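Local coordinates for glycoside Hydrolase (Bacteroides uniformis, PDB 5TA0), which probably hydrolyses agarose chains, as a family 86 glycoside hydrolase of a gut Bacteroides, here captured as an engineered variant with neoagarooctaose bound, at residues S143-D148 with C198-E203; T90-V95 with G173-R178; D207-P212 with S217-L222; T228-V233 with M240-Y245. One frame throughout, in Å; residues are numbered along the deposited sequence.

Contact 1: residues S143-D148 with C198-E203; sequences SPFYPD and CEVINE. With GAL (beta-D-galactopyranose), chain C; AAL (3,6-anhydro-alpha-L-galactopyranose), chain B.
Phe145 holds its CG anti to the backbone N (chi1 -175°) and Ile201 does the same with CG1 (chi1 -169°), which sends the ring and the isoleucine branch across the gap toward each other. The site is the C-terminal end of strand 197-199 in a barrel of eight parallel strands, where a loop following strand 134-140 packs against the chain as it turns its corner at Val200. Ile201 CD1 touches both aromatic residues of the loop: it reaches the edge of the Phe145 ring, near its plane, with CD2 4.0 Å away, and it lies 3.8 Å from Tyr146 CB. The Phe145 ring also reaches the corner itself, CE2 standing 3.4 Å from Val200 O and 4.3 Å from Val200 CG1. That carbonyl oxygen, buried here, is hydrogen-bonded by Asn140 ND2, so a neighbouring strand satisfies it. Outside the two segments, the Tyr146 ring meets Phe225 edge-to-face. Replacing Phe145 with alanine would probably open a gap beside the Val200 corner and leave Ile201 CD1 packed on this loop by Tyr146 alone. Beyond the corner come Asn202 and Glu203 of the glycan pocket; Arg83 NH1 bonds Asn202 OD1 and His281 ND1 bonds Glu203 OE2, fixing both groups. Glu203 OE1 comes within 2.8 Å of GAL O2, and it lies 3.3 Å from AAL O4, the oxygen that stands a bond length, 1.4 Å, from GAL C1.

Contact 2: residues T90-V95 with G173-R178; sequences TVLRNV and GEFYGR. With SO4 (sulfate ion), chain F.
Leu92 and Phe175 mark the closest approach of the two backbones, their CA atoms 7.9 Å apart, where the last turns of helix 86-94 face the middle of helix 170-183. That spacing is filled chiefly by one aromatic ring. With chi1 at 162°, the Phe175 ring swings beside its own carbonyl carbon and out onto the other helix. Leu92 meets it with two atoms: CD1 sits over one face, 3.8 Å from the ring centroid and only 4° off the ring normal, a well-centred CH-pi contact, and CB lies over the same face nearer the CZ end, 3.5 Å from Phe175 CZ. Val91 CG1 comes in at the edge, near the ring plane, 4.1 Å from Phe175 CE1. The ring is thus gripped on a face and at its rim by consecutive residues of one helix. Where helix 86-94 ends, Val91 O accepts from both Asn94 N and Val95 N, a double grip on the carbonyl. On helix 170-183, Arg178 NE gives Glu174 OE1 a salt bridge of 2.9 Å with a nearly straight N-H...O angle of 168°; the oxygen lies in the guanidinium plane, but the donor approaches it from above the carboxylate plane. Glu174 OE1 has a second cationic partner in Arg101. Elsewhere on helix 86-94, Thr90 OG1 lies 3.0 Å from O2 of a sulfate ion that probably came from the crystallisation liquor. Helix 86-94, in the connection after strand 80-84, thus packs on helix 170-183, which follows adjacent strand 134-140: helix-on-helix packing between neighbouring beta/alpha connections of the barrel.

Contact 3: residues D207-P212 with S217-L222; sequences DIYDKP and SSITKL. With SO4 (sulfate ion), chain G.
The Tyr209 ring takes Ile219 CD1 over one face, the methyl 4.2 Å from the ring centroid and 24° off the normal, displaced toward the rim in an off-centre CH-pi contact. At the ring edge, in its plane, lie Ser217 O, 3.9 Å from Tyr209 CD2, and Asp210 OD1. The two side chains Tyr209 and Ile219 cross at about a right angle. Ile208 carries the more buried part of the contact with two separate branches. Its CG2, anti to the backbone N, presses on Ser217 OG at 3.4 Å, whereas CD1 extends to Leu222 CB at 4.0 Å. Ser218 caps the helix that starts here: its OG accepts from Lys221 N at 3.0 Å. At the same N-terminal end a sulfate ion, probably from the crystallisation liquor, is bound by Ser218 N through O2 at 2.9 Å, nearly straight at 169°, and by Lys221 NZ through O4 at 2.8 Å, with a weak second bond from NZ to O1. A leucine in place of Lys221 would probably leave the sulfate without this counter-charge, held within the two segments by Ser218 N alone. Phe168 also makes a cation-pi contact with Lys221. The whole joins the C-terminal end of helix 204-210 to the start of helix 219-236, while Phe142 and Tyr146, from the loop after strand 134-140, pack on Ile208.

Contact 4: residues T228-V233 with M240-Y245; sequences TIAAQV and MKVGGY
Val242 divides its two methyls between two residues of the helix. CG1 touches Ala230 CB at 3.7 Å and CG2 touches Val233 CG1 at 3.9 Å, so the valine sits against two residues spaced i and i+3, about one turn apart, on one side of helix 219-236. The small Ala230 lets the backbones come close, its CA lying 5.8 Å from that of Val242. Val233 CG1 does double duty: besides Val242 it meets Met240 CG at 4.0 Å. In the modelled conformer, one of two, Met240 bends at chi2 (52°) and again beyond it, which turns its far end away from the helix after CG has made the contact.

A second shell sets these groups in place. Tyr176 of helix 170-183 packs on both Ile229 and Val233, and Val200 lies against Ile229 and Val242. On the strand, Val242 N is hydrogen-bonded to Asp276 OD2, and backbone bonds tie Gly243 to Cys198 and Val200 on one neighbour and Gly244 to Thr279 on the other. Strand 242-247 thus runs parallel to 197-199 beside it; the connection between them runs through helices 204-210 and 219-236, and the second packs on the start of strand 242-247: a beta-alpha-beta crossover, the repeating step of the beta/alpha barrel.

In the fold
From the N terminus, contact 2 opens first, on helix 86-94, and closes on helix 170-183, spanning strand 134-140. Contact 1 starts in the loop after that strand, before contact 2 has closed, so the two cross; they touch where Tyr176 OH meets Glu199 O and where Leu92 CD2 packs on Phe145 N. Contact 3 follows in series, closing a short loop between helices 204-210 and 219-236, and meets contact 1 through Tyr146. Contact 4 comes last, closing the turn from helix 219-236 into strand 242-247, which pairs with strand 197-199 of contact 1. Together they join consecutive strands to the helices and loops that connect them.

Contact 1: residues S143-D148 with C198-E203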
# COMPACT_ATOMS: atom_id res chain seq x y z
N SER A 143 2.77 -0.19 -22.44
CA SER A 143 2.88 -0.36 -23.89
C SER A 143 2.20 -1.64 -24.31
O SER A 143 2.36 -2.65 -23.64
CB SER A 143 4.35 -0.43 -24.25
OG SER A 143 4.53 -0.47 -25.65
N PRO A 144 1.44 -1.66 -25.42
CA PRO A 144 1.22 -0.55 -26.34
C PRO A 144 -0.04 0.27 -26.05
O PRO A 144 -0.48 1.05 -26.87
CB PRO A 144 1.13 -1.29 -27.69
CG PRO A 144 0.48 -2.57 -27.33
CD PRO A 144 0.93 -2.94 -25.95
N PHE A 145 -0.60 0.13 -24.85
CA PHE A 145 -1.86 0.81 -24.46
C PHE A 145 -1.76 2.33 -24.54
O PHE A 145 -2.71 2.98 -25.01
CB PHE A 145 -2.27 0.36 -23.04
CG PHE A 145 -3.60 0.89 -22.58
CD1 PHE A 145 -4.78 0.45 -23.15
CD2 PHE A 145 -3.67 1.83 -21.58
CE1 PHE A 145 -6.01 0.92 -22.71
CE2 PHE A 145 -4.91 2.30 -21.13
CZ PHE A 145 -6.07 1.85 -21.70
N TYR A 146 -0.66 2.93 -24.09
CA TYR A 146 -0.51 4.38 -24.18
C TYR A 146 -0.25 4.74 -25.65
O TYR A 146 0.65 4.19 -26.25
CB TYR A 146 0.63 4.93 -23.35
CG TYR A 146 0.57 6.43 -23.18
CD1 TYR A 146 -0.46 7.02 -22.47
CD2 TYR A 146 1.53 7.27 -23.73
CE1 TYR A 146 -0.52 8.40 -22.29
CE2 TYR A 146 1.47 8.65 -23.52
CZ TYR A 146 0.44 9.19 -22.81
OH TYR A 146 0.35 10.56 -22.60
N PRO A 147 -1.08 5.62 -26.23
CA PRO A 147 -1.02 5.79 -27.69
C PRO A 147 0.06 6.77 -28.11
O PRO A 147 -0.22 7.93 -28.41
CB PRO A 147 -2.45 6.24 -28.04
CG PRO A 147 -2.95 6.90 -26.81
CD PRO A 147 -2.28 6.25 -25.65
N ASP A 148 1.31 6.28 -28.11
CA ASP A 148 2.50 7.05 -28.49
C ASP A 148 3.06 6.63 -29.84
O ASP A 148 4.19 6.98 -30.18
CB ASP A 148 3.58 6.92 -27.41
CG ASP A 148 4.07 5.50 -27.23
OD1 ASP A 148 4.88 5.26 -26.30
OD2 ASP A 148 3.66 4.58 -27.96
N CYS A 198 -10.45 -1.20 -11.81
CA CYS A 198 -9.71 -1.02 -13.06
C CYS A 198 -8.79 0.17 -12.95
O CYS A 198 -9.21 1.33 -13.05
CB CYS A 198 -10.66 -0.88 -14.24
SG CYS A 198 -11.57 -2.39 -14.63
N GLU A 199 -7.51 -0.12 -12.79
CA GLU A 199 -6.50 0.91 -12.94
C GLU A 199 -6.34 1.20 -14.42
O GLU A 199 -6.46 0.31 -15.24
CB GLU A 199 -5.16 0.46 -12.35
CG GLU A 199 -5.14 0.12 -10.86
CD GLU A 199 -3.78 -0.42 -10.44
OE1 GLU A 199 -3.34 -1.44 -11.00
OE2 GLU A 199 -3.13 0.25 -9.57
N VAL A 200 -6.04 2.45 -14.75
CA VAL A 200 -5.90 2.82 -16.16
C VAL A 200 -4.63 2.23 -16.78
O VAL A 200 -4.65 1.53 -17.80
CB VAL A 200 -5.98 4.35 -16.33
CG1 VAL A 200 -5.59 4.79 -17.74
CG2 VAL A 200 -7.40 4.83 -15.99
N ILE A 201 -3.50 2.54 -16.15
CA ILE A 201 -2.19 2.25 -16.78
C ILE A 201 -1.10 2.17 -15.74
O ILE A 201 -1.02 3.00 -14.83
CB ILE A 201 -1.90 3.27 -17.91
CG1 ILE A 201 -0.70 2.86 -18.77
CG2 ILE A 201 -1.74 4.68 -17.34
CD1 ILE A 201 -0.51 3.75 -19.96
N ASN A 202 -0.22 1.18 -15.87
CA ASN A 202 0.83 0.94 -14.88
C ASN A 202 2.04 1.88 -15.03
O ASN A 202 2.63 1.95 -16.11
CB ASN A 202 1.31 -0.50 -15.02
CG ASN A 202 2.27 -0.91 -13.94
OD1 ASN A 202 1.89 -1.02 -12.78
ND2 ASN A 202 3.53 -1.18 -14.31
N GLU A 203 2.40 2.62 -13.97
CA GLU A 203 3.65 3.39 -13.89
C GLU A 203 3.95 4.20 -15.16
O GLU A 203 5.02 4.10 -15.77
CB GLU A 203 4.80 2.44 -13.55
CG GLU A 203 4.59 1.74 -12.21
CD GLU A 203 5.77 0.96 -11.68
OE1 GLU A 203 6.66 0.63 -12.48
OE2 GLU A 203 5.73 0.64 -10.46
C1 GAL C . 8.78 -2.72 -11.80
C2 GAL C . 7.39 -2.91 -12.40
C3 GAL C . 6.86 -4.33 -12.31
C4 GAL C . 7.95 -5.38 -12.46
C5 GAL C . 9.19 -5.07 -11.65
C6 GAL C . 10.34 -6.08 -11.79
O2 GAL C . 6.46 -2.08 -11.71
O3 GAL C . 5.95 -4.41 -13.41
O4 GAL C . 8.30 -5.47 -13.85
O5 GAL C . 9.65 -3.80 -12.14
O6 GAL C . 10.00 -7.39 -11.31
C1 AAL B . 12.94 0.47 -12.15
C2 AAL B . 12.83 -0.85 -12.92
C3 AAL B . 11.37 -1.06 -13.26
C4 AAL B . 10.53 -1.14 -12.02
C5 AAL B . 10.55 0.32 -11.65
C6 AAL B . 10.25 0.98 -12.97
O2 AAL B . 13.30 -1.95 -12.13
O3 AAL B . 10.88 0.11 -13.93
O4 AAL B . 9.22 -1.49 -12.39
O5 AAL B . 11.88 0.62 -11.20

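Contact 2: residues T90-V95 with G173-R178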
# COMPACT_ATOMS: atom_id res chain seq x y z
N THR A 90 -1.75 -9.45 -23.88
CA THR A 90 -1.71 -10.41 -24.99
C THR A 90 -2.84 -10.18 -25.98
O THR A 90 -2.62 -10.21 -27.20
CB THR A 90 -1.68 -11.85 -24.47
OG1 THR A 90 -0.50 -12.04 -23.66
CG2 THR A 90 -1.65 -12.84 -25.60
N VAL A 91 -4.03 -9.88 -25.48
CA VAL A 91 -5.13 -9.59 -26.38
C VAL A 91 -4.85 -8.30 -27.15
O VAL A 91 -4.98 -8.28 -28.38
CB VAL A 91 -6.48 -9.53 -25.64
CG1 VAL A 91 -7.57 -9.00 -26.56
CG2 VAL A 91 -6.82 -10.91 -25.09
N LEU A 92 -4.46 -7.22 -26.47
CA LEU A 92 -4.13 -5.99 -27.19
C LEU A 92 -3.04 -6.15 -28.24
O LEU A 92 -3.14 -5.59 -29.33
CB LEU A 92 -3.72 -4.88 -26.20
CG LEU A 92 -3.40 -3.52 -26.82
CD1 LEU A 92 -4.57 -2.98 -27.65
CD2 LEU A 92 -3.04 -2.54 -25.72
N ARG A 93 -2.01 -6.90 -27.92
CA ARG A 93 -0.88 -7.03 -28.84
C ARG A 93 -1.18 -7.89 -30.06
O ARG A 93 -0.45 -7.82 -31.04
CB ARG A 93 0.34 -7.58 -28.12
CG ARG A 93 0.94 -6.59 -27.14
CD ARG A 93 2.35 -6.99 -26.78
NE ARG A 93 3.29 -6.53 -27.77
CZ ARG A 93 4.45 -7.12 -28.05
NH1 ARG A 93 5.24 -6.59 -28.96
NH2 ARG A 93 4.81 -8.23 -27.44
N ASN A 94 -2.26 -8.68 -29.99
CA ASN A 94 -2.63 -9.58 -31.08
C ASN A 94 -3.92 -9.28 -31.78
O ASN A 94 -4.17 -9.89 -32.82
CB ASN A 94 -2.66 -11.03 -30.56
CG ASN A 94 -1.27 -11.52 -30.18
OD1 ASN A 94 -0.83 -11.41 -29.01
ND2 ASN A 94 -0.55 -11.96 -31.16
N VAL A 95 -4.76 -8.39 -31.26
CA VAL A 95 -6.05 -8.11 -31.89
C VAL A 95 -5.89 -7.38 -33.23
O VAL A 95 -5.04 -6.50 -33.39
CB VAL A 95 -6.98 -7.39 -30.90
CG1 VAL A 95 -6.53 -5.95 -30.61
CG2 VAL A 95 -8.43 -7.43 -31.36
N GLY A 173 -9.28 3.60 -24.74
CA GLY A 173 -10.40 3.42 -23.83
C GLY A 173 -11.48 2.46 -24.32
O GLY A 173 -12.03 1.69 -23.55
N GLU A 174 -11.79 2.56 -25.60
CA GLU A 174 -12.76 1.65 -26.19
C GLU A 174 -12.24 0.23 -26.11
O GLU A 174 -12.99 -0.69 -25.78
CB GLU A 174 -13.09 2.03 -27.62
CG GLU A 174 -14.09 1.08 -28.24
CD GLU A 174 -14.48 1.39 -29.66
OE1 GLU A 174 -14.63 0.42 -30.43
OE2 GLU A 174 -14.71 2.57 -30.00
N PHE A 175 -10.96 0.02 -26.44
CA PHE A 175 -10.38 -1.30 -26.28
C PHE A 175 -10.61 -1.81 -24.84
O PHE A 175 -11.03 -2.95 -24.62
CB PHE A 175 -8.86 -1.29 -26.61
CG PHE A 175 -8.15 -2.50 -26.07
CD1 PHE A 175 -8.27 -3.75 -26.69
CD2 PHE A 175 -7.44 -2.43 -24.88
CE1 PHE A 175 -7.70 -4.88 -26.11
CE2 PHE A 175 -6.89 -3.55 -24.32
CZ PHE A 175 -7.00 -4.76 -24.94
N TYR A 176 -10.27 -0.98 -23.86
CA TYR A 176 -10.35 -1.42 -22.46
C TYR A 176 -11.79 -1.74 -22.06
O TYR A 176 -12.08 -2.77 -21.44
CB TYR A 176 -9.74 -0.35 -21.56
CG TYR A 176 -9.33 -0.73 -20.16
CD1 TYR A 176 -9.26 -2.06 -19.69
CD2 TYR A 176 -8.94 0.27 -19.27
CE1 TYR A 176 -8.79 -2.35 -18.41
CE2 TYR A 176 -8.47 -0.03 -18.00
CZ TYR A 176 -8.41 -1.34 -17.57
OH TYR A 176 -7.95 -1.69 -16.33
N GLY A 177 -12.71 -0.84 -22.40
CA GLY A 177 -14.13 -1.07 -22.08
C GLY A 177 -14.68 -2.32 -22.76
O GLY A 177 -15.38 -3.11 -22.13
N ARG A 178 -14.37 -2.51 -24.04
CA ARG A 178 -14.85 -3.70 -24.76
C ARG A 178 -14.23 -4.96 -24.18
O ARG A 178 -14.89 -5.97 -24.03
CB ARG A 178 -14.59 -3.61 -26.24
CG ARG A 178 -15.45 -2.60 -26.99
CD ARG A 178 -15.13 -2.69 -28.47
NE ARG A 178 -16.00 -1.83 -29.25
CZ ARG A 178 -17.26 -2.10 -29.55
NH1 ARG A 178 -17.80 -3.24 -29.19
NH2 ARG A 178 -17.98 -1.19 -30.21
S SO4 F . 2.02 -12.24 -26.77
O1 SO4 F . 1.52 -10.84 -26.64
O2 SO4 F . 1.66 -12.96 -25.52
O3 SO4 F . 1.42 -12.91 -27.93
O4 SO4 F . 3.50 -12.21 -26.95

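Contact 3: residues D207-P212 with S217-L222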
# COMPACT_ATOMS: atom_id res chain seq x y z
N ASP A 207 7.72 5.50 -17.81
CA ASP A 207 7.99 5.38 -19.25
C ASP A 207 8.01 6.72 -19.98
O ASP A 207 8.81 6.91 -20.90
CB ASP A 207 6.98 4.44 -19.91
CG ASP A 207 7.40 3.00 -19.85
OD1 ASP A 207 7.97 2.52 -20.85
OD2 ASP A 207 7.17 2.33 -18.87
N ILE A 208 7.11 7.63 -19.63
CA ILE A 208 6.98 8.91 -20.35
C ILE A 208 8.14 9.86 -20.06
O ILE A 208 8.60 10.57 -20.97
CB ILE A 208 5.63 9.60 -20.02
CG1 ILE A 208 4.53 8.85 -20.74
CG2 ILE A 208 5.60 11.09 -20.33
CD1 ILE A 208 3.14 9.18 -20.24
N TYR A 209 8.59 9.90 -18.81
CA TYR A 209 9.47 10.98 -18.35
C TYR A 209 10.76 10.57 -17.70
O TYR A 209 11.78 11.22 -17.93
CB TYR A 209 8.71 11.91 -17.39
CG TYR A 209 9.17 13.31 -17.57
CD1 TYR A 209 10.27 13.82 -16.87
CD2 TYR A 209 8.57 14.11 -18.53
CE1 TYR A 209 10.72 15.12 -17.11
CE2 TYR A 209 8.99 15.38 -18.77
CZ TYR A 209 10.06 15.88 -18.08
OH TYR A 209 10.43 17.17 -18.35
N ASP A 210 10.74 9.54 -16.85
CA ASP A 210 11.85 9.31 -15.91
C ASP A 210 12.84 8.23 -16.28
O ASP A 210 13.99 8.30 -15.83
CB ASP A 210 11.29 9.03 -14.50
CG ASP A 210 10.44 10.16 -14.02
OD1 ASP A 210 10.77 11.33 -14.26
OD2 ASP A 210 9.40 9.89 -13.37
N LYS A 211 12.43 7.21 -17.02
CA LYS A 211 13.36 6.12 -17.34
C LYS A 211 14.48 6.62 -18.25
O LYS A 211 14.35 7.65 -18.91
CB LYS A 211 12.64 4.95 -18.02
CG LYS A 211 12.14 5.21 -19.44
CD LYS A 211 11.58 3.94 -20.04
CE LYS A 211 11.15 4.22 -21.47
NZ LYS A 211 10.55 3.01 -22.10
N PRO A 212 15.58 5.86 -18.33
CA PRO A 212 16.62 6.22 -19.29
C PRO A 212 16.04 6.31 -20.70
O PRO A 212 15.27 5.47 -21.10
CB PRO A 212 17.60 5.04 -19.17
CG PRO A 212 17.45 4.62 -17.75
CD PRO A 212 15.97 4.71 -17.51
N SER A 217 7.64 13.41 -23.01
CA SER A 217 6.42 13.96 -23.58
C SER A 217 5.53 14.54 -22.47
O SER A 217 5.88 14.50 -21.28
CB SER A 217 5.71 12.90 -24.41
OG SER A 217 5.37 11.78 -23.61
N SER A 218 4.43 15.13 -22.86
CA SER A 218 3.59 15.87 -21.92
C SER A 218 3.08 15.04 -20.74
O SER A 218 2.52 13.94 -20.90
CB SER A 218 2.40 16.53 -22.64
OG SER A 218 1.40 16.96 -21.74
N ILE A 219 3.25 15.59 -19.54
CA ILE A 219 2.78 14.96 -18.31
C ILE A 219 1.28 15.18 -18.15
O ILE A 219 0.53 14.22 -17.82
CB ILE A 219 3.56 15.55 -17.11
CG1 ILE A 219 5.02 15.09 -17.16
CG2 ILE A 219 2.91 15.20 -15.78
CD1 ILE A 219 5.93 15.83 -16.20
N THR A 220 0.78 16.39 -18.37
CA THR A 220 -0.65 16.62 -18.21
C THR A 220 -1.51 15.89 -19.26
O THR A 220 -2.68 15.56 -18.99
CB THR A 220 -1.02 18.10 -18.11
OG1 THR A 220 -0.71 18.80 -19.31
CG2 THR A 220 -0.31 18.77 -16.95
N LYS A 221 -0.96 15.63 -20.44
CA LYS A 221 -1.67 14.83 -21.43
C LYS A 221 -2.00 13.43 -20.87
O LYS A 221 -3.08 12.91 -21.13
CB LYS A 221 -0.84 14.73 -22.70
CG LYS A 221 -1.54 14.09 -23.88
CD LYS A 221 -0.60 14.01 -25.08
CE LYS A 221 -1.32 13.68 -26.36
NZ LYS A 221 -0.37 13.26 -27.44
N LEU A 222 -1.07 12.83 -20.15
CA LEU A 222 -1.32 11.54 -19.50
C LEU A 222 -2.46 11.66 -18.48
O LEU A 222 -3.32 10.77 -18.38
CB LEU A 222 -0.06 11.05 -18.81
CG LEU A 222 -0.31 9.94 -17.79
CD1 LEU A 222 -0.55 8.61 -18.49
CD2 LEU A 222 0.85 9.89 -16.83
S SO4 G . 2.93 14.22 -26.64
O1 SO4 G . 2.45 12.98 -25.92
O2 SO4 G . 3.38 15.22 -25.61
O3 SO4 G . 4.06 13.89 -27.57
O4 SO4 G . 1.83 14.92 -27.40

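Contact 4: residues T228-V233 with M240-Y245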
# COMPACT_ATOMS: atom_id res chain seq x y z
N THR A 228 -10.41 10.32 -20.09
CA THR A 228 -10.95 9.71 -21.30
C THR A 228 -11.08 8.19 -21.15
O THR A 228 -12.09 7.61 -21.54
CB THR A 228 -10.10 10.12 -22.49
OG1 THR A 228 -10.21 11.56 -22.63
CG2 THR A 228 -10.56 9.44 -23.79
N ILE A 229 -10.08 7.54 -20.56
CA ILE A 229 -10.17 6.10 -20.33
C ILE A 229 -11.34 5.77 -19.40
O ILE A 229 -12.12 4.85 -19.68
CB ILE A 229 -8.86 5.48 -19.80
CG1 ILE A 229 -7.70 5.70 -20.78
CG2 ILE A 229 -9.03 4.00 -19.52
CD1 ILE A 229 -7.88 5.19 -22.19
N ALA A 230 -11.48 6.51 -18.31
CA ALA A 230 -12.56 6.25 -17.37
C ALA A 230 -13.91 6.35 -18.09
O ALA A 230 -14.79 5.48 -17.89
CB ALA A 230 -12.48 7.21 -16.19
N ALA A 231 -14.08 7.38 -18.89
CA ALA A 231 -15.37 7.58 -19.59
C ALA A 231 -15.66 6.43 -20.55
O ALA A 231 -16.80 5.96 -20.65
CB ALA A 231 -15.39 8.90 -20.30
N GLN A 232 -14.64 5.96 -21.27
CA GLN A 232 -14.84 4.84 -22.20
C GLN A 232 -15.10 3.53 -21.48
O GLN A 232 -15.97 2.75 -21.89
CB GLN A 232 -13.63 4.69 -23.12
CG GLN A 232 -13.47 5.82 -24.13
CD GLN A 232 -14.48 5.76 -25.25
OE1 GLN A 232 -14.16 5.32 -26.35
NE2 GLN A 232 -15.71 6.19 -24.98
N VAL A 233 -14.39 3.26 -20.38
CA VAL A 233 -14.64 2.04 -19.62
C VAL A 233 -16.08 2.04 -19.12
O VAL A 233 -16.76 1.01 -19.22
CB VAL A 233 -13.63 1.88 -18.45
CG1 VAL A 233 -14.07 0.81 -17.47
CG2 VAL A 233 -12.24 1.54 -19.00
N MET A 240 -18.25 -0.04 -13.25
CA MET A 240 -16.85 -0.34 -12.96
C MET A 240 -16.23 0.89 -12.23
O MET A 240 -16.69 2.04 -12.44
CB MET A 240 -16.12 -0.70 -14.27
CG MET A 240 -14.69 -1.16 -14.08
SD MET A 240 -14.60 -2.48 -12.87
CE MET A 240 -15.49 -3.74 -13.77
N LYS A 241 -15.30 0.64 -11.31
CA LYS A 241 -14.46 1.64 -10.63
C LYS A 241 -13.16 1.78 -11.42
O LYS A 241 -12.53 0.77 -11.75
CB LYS A 241 -14.14 1.18 -9.20
CG LYS A 241 -15.30 1.12 -8.23
CD LYS A 241 -14.78 0.60 -6.90
CE LYS A 241 -15.88 0.40 -5.86
NZ LYS A 241 -15.33 -0.25 -4.62
N VAL A 242 -12.80 3.03 -11.71
CA VAL A 242 -11.57 3.34 -12.46
C VAL A 242 -10.68 4.24 -11.61
O VAL A 242 -11.17 5.14 -10.92
CB VAL A 242 -11.92 4.01 -13.80
CG1 VAL A 242 -10.67 4.35 -14.61
CG2 VAL A 242 -12.84 3.10 -14.61
N GLY A 243 -9.36 4.02 -11.69
CA GLY A 243 -8.43 4.80 -10.90
C GLY A 243 -7.09 5.03 -11.58
O GLY A 243 -6.77 4.45 -12.61
N GLY A 244 -6.30 5.90 -10.93
CA GLY A 244 -4.98 6.27 -11.46
C GLY A 244 -4.20 7.06 -10.43
O GLY A 244 -4.70 7.31 -9.33
N TYR A 245 -2.97 7.47 -10.75
CA TYR A 245 -2.29 7.19 -12.01
C TYR A 245 -1.28 6.06 -11.91
O TYR A 245 -0.54 5.83 -12.86
CB TYR A 245 -1.71 8.44 -12.66
CG TYR A 245 -0.49 9.11 -12.04
CD1 TYR A 245 0.81 8.69 -12.34
CD2 TYR A 245 -0.63 10.23 -11.23
CE1 TYR A 245 1.91 9.38 -11.82
CE2 TYR A 245 0.46 10.89 -10.71
CZ TYR A 245 1.73 10.47 -11.03
OH TYR A 245 2.80 11.17 -10.52